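Phospholipase/Carboxylesterase (Dyadobacter fermentans, PDB 4H0C) probably hydrolyses carboxylic esters, possibly including the palmitoyl thioesters of acylated proteins, as a member of the alpha/beta hydrolase superfamily. Local coordinates at residues A[98-103]-A[122-127]. Residues are numbered along the deposited sequence; the frame is centred on the assembly and turned at random.
Sequences PAEQIY and ARKYGG
The ring of Tyr103 lies flat against the backbone of Gly126: CA of Gly126 sits 3.7 Å from the ring centroid, 12° off the normal, which meets the criterion for a CH-pi contact. With CG anti to the carbonyl carbon (chi1 -65°), the ring is laid over this peptide, its face toward C of Gly126, and CE2 of Tyr103 approaches that carbon to 3.4 Å. A CB built on Gly126 would collide with the ring, so the close fit depends on the glycine. Replacing Tyr103 by an alanine would probably lose the CH-pi contact and open a gap over the Gly126 peptide. The bound sodium ion lies about 3 Å from the nearest atom of the Tyr103 side chain. On the preceding peptide, N of Gly126 donates to O of Ile102 (2.7 Å); the N-H...O angle of 143° marks a bent bond, with the donor well above the carbonyl plane. Farther along, CB of Ala99 rests over one face of the Arg123 guanidinium, 3.6 Å from NH1 of Arg123, while NH2 is held by Glu93 of helix 77-94. On the exposed side, NZ of Lys124 reaches OE1 of Glu100 at 3.4 Å, a salt bridge whose hydrogen bond is weak. Together these contacts tie the N-terminal ends of the neighbouring parallel strands 102-107 and 127-131, linked through helix 109-120 in a beta-alpha-beta crossover of the alpha/beta hydrolase fold.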
loop_
_atom_site.group_PDB
_atom_site.type_symbol
_atom_site.label_atom_id
_atom_site.label_comp_id
_atom_site.label_asym_id
_atom_site.label_seq_id
_atom_site.Cartn_x
_atom_site.Cartn_y
_atom_site.Cartn_z
ATOM N N PRO A 98 -1.831 17.971 -3.123
ATOM C CA PRO A 98 -3.170 17.401 -3.313
ATOM C C PRO A 98 -3.121 15.887 -3.496
ATOM O O PRO A 98 -2.094 15.349 -3.935
ATOM C CB PRO A 98 -3.651 18.073 -4.600
ATOM C CG PRO A 98 -2.405 18.325 -5.358
ATOM C CD PRO A 98 -1.399 18.734 -4.311
ATOM N N ALA A 99 -4.224 15.209 -3.178
ATOM C CA ALA A 99 -4.253 13.730 -3.228
ATOM C C ALA A 99 -3.897 13.190 -4.611
ATOM O O ALA A 99 -3.298 12.115 -4.722
ATOM C CB ALA A 99 -5.621 13.216 -2.770
ATOM N N GLU A 100 -4.209 13.942 -5.663
ATOM C CA GLU A 100 -3.894 13.497 -7.023
ATOM C C GLU A 100 -2.390 13.466 -7.360
ATOM O O GLU A 100 -1.997 12.904 -8.400
ATOM C CB GLU A 100 -4.677 14.293 -8.077
ATOM C CG GLU A 100 -4.199 15.715 -8.243
ATOM C CD GLU A 100 -4.815 16.385 -9.446
ATOM O OE1 GLU A 100 -5.686 15.770 -10.112
ATOM O OE2 GLU A 100 -4.421 17.529 -9.729
ATOM N N GLN A 101 -1.568 14.023 -6.459
ATOM C CA GLN A 101 -0.111 13.960 -6.548
ATOM C C GLN A 101 0.462 13.093 -5.422
ATOM O O GLN A 101 1.670 13.141 -5.167
ATOM C CB GLN A 101 0.511 15.361 -6.473
ATOM C CG GLN A 101 0.129 16.297 -7.615
ATOM C CD GLN A 101 0.411 15.710 -8.987
ATOM O OE1 GLN A 101 1.347 14.928 -9.175
ATOM N NE2 GLN A 101 -0.400 16.097 -9.961
ATOM N N ILE A 102 -0.395 12.305 -4.756
ATOM C CA ILE A 102 0.061 11.417 -3.682
ATOM C C ILE A 102 0.040 9.996 -4.212
ATOM O O ILE A 102 -0.976 9.541 -4.788
ATOM C CB ILE A 102 -0.768 11.536 -2.367
ATOM C CG1 ILE A 102 -0.676 12.953 -1.781
ATOM C CG2 ILE A 102 -0.262 10.516 -1.338
ATOM C CD1 ILE A 102 -1.633 13.239 -0.617
ATOM N N TYR A 103 1.182 9.328 -4.061
ATOM C CA TYR A 103 1.387 7.946 -4.501
ATOM C C TYR A 103 1.494 7.048 -3.290
ATOM O O TYR A 103 1.794 7.525 -2.191
ATOM C CB TYR A 103 2.677 7.869 -5.315
ATOM C CG TYR A 103 2.618 8.649 -6.606
ATOM C CD1 TYR A 103 2.628 10.061 -6.608
ATOM C CD2 TYR A 103 2.518 7.991 -7.829
ATOM C CE1 TYR A 103 2.571 10.777 -7.801
ATOM C CE2 TYR A 103 2.465 8.698 -9.021
ATOM C CZ TYR A 103 2.494 10.085 -9.012
ATOM O OH TYR A 103 2.413 10.758 -10.223
ATOM N N ALA A 122 -11.242 5.743 -1.705
ATOM C CA ALA A 122 -10.892 5.858 -3.134
ATOM C C ALA A 122 -11.160 7.265 -3.624
ATOM O O ALA A 122 -12.200 7.829 -3.341
ATOM C CB ALA A 122 -11.632 4.829 -3.977
ATOM N N ARG A 123 -10.170 7.829 -4.290
ATOM C CA ARG A 123 -10.283 9.108 -4.963
ATOM C C ARG A 123 -9.177 9.149 -5.982
ATOM O O ARG A 123 -8.492 8.168 -6.159
ATOM C CB ARG A 123 -10.193 10.283 -3.994
ATOM C CG ARG A 123 -9.104 10.179 -2.960
ATOM C CD ARG A 123 -9.310 11.333 -2.007
ATOM N NE ARG A 123 -8.467 11.325 -0.834
ATOM C CZ ARG A 123 -8.099 12.439 -0.200
ATOM N NH1 ARG A 123 -8.478 13.633 -0.669
ATOM N NH2 ARG A 123 -7.337 12.359 0.883
ATOM N N LYS A 124 -8.996 10.281 -6.656
ATOM C CA LYS A 124 -7.929 10.366 -7.648
ATOM C C LYS A 124 -6.613 10.506 -6.900
ATOM O O LYS A 124 -6.401 11.490 -6.183
ATOM C CB LYS A 124 -8.131 11.541 -8.612
ATOM C CG LYS A 124 -7.133 11.549 -9.765
ATOM C CD LYS A 124 -7.462 12.677 -10.731
ATOM C CE LYS A 124 -6.642 12.566 -12.003
ATOM N NZ LYS A 124 -6.600 13.837 -12.771
ATOM N N TYR A 125 -5.765 9.489 -7.015
ATOM C CA TYR A 125 -4.434 9.543 -6.434
ATOM C C TYR A 125 -3.413 9.599 -7.560
ATOM O O TYR A 125 -3.756 9.351 -8.726
ATOM C CB TYR A 125 -4.191 8.293 -5.581
ATOM C CG TYR A 125 -4.987 8.238 -4.276
ATOM C CD1 TYR A 125 -4.804 9.211 -3.266
ATOM C CD2 TYR A 125 -5.912 7.215 -4.049
ATOM C CE1 TYR A 125 -5.511 9.135 -2.068
ATOM C CE2 TYR A 125 -6.638 7.147 -2.870
ATOM C CZ TYR A 125 -6.428 8.088 -1.884
ATOM O OH TYR A 125 -7.155 7.981 -0.730
ATOM N N GLY A 126 -2.153 9.880 -7.227
ATOM C CA GLY A 126 -1.090 9.853 -8.226
ATOM C C GLY A 126 -0.877 8.469 -8.815
ATOM O O GLY A 126 -0.731 8.310 -10.026
ATOM N N GLY A 127 -0.890 7.458 -7.961
ATOM C CA GLY A 127 -0.673 6.078 -8.380
ATOM C C GLY A 127 -0.548 5.200 -7.154
ATOM O O GLY A 127 -0.239 5.695 -6.058
#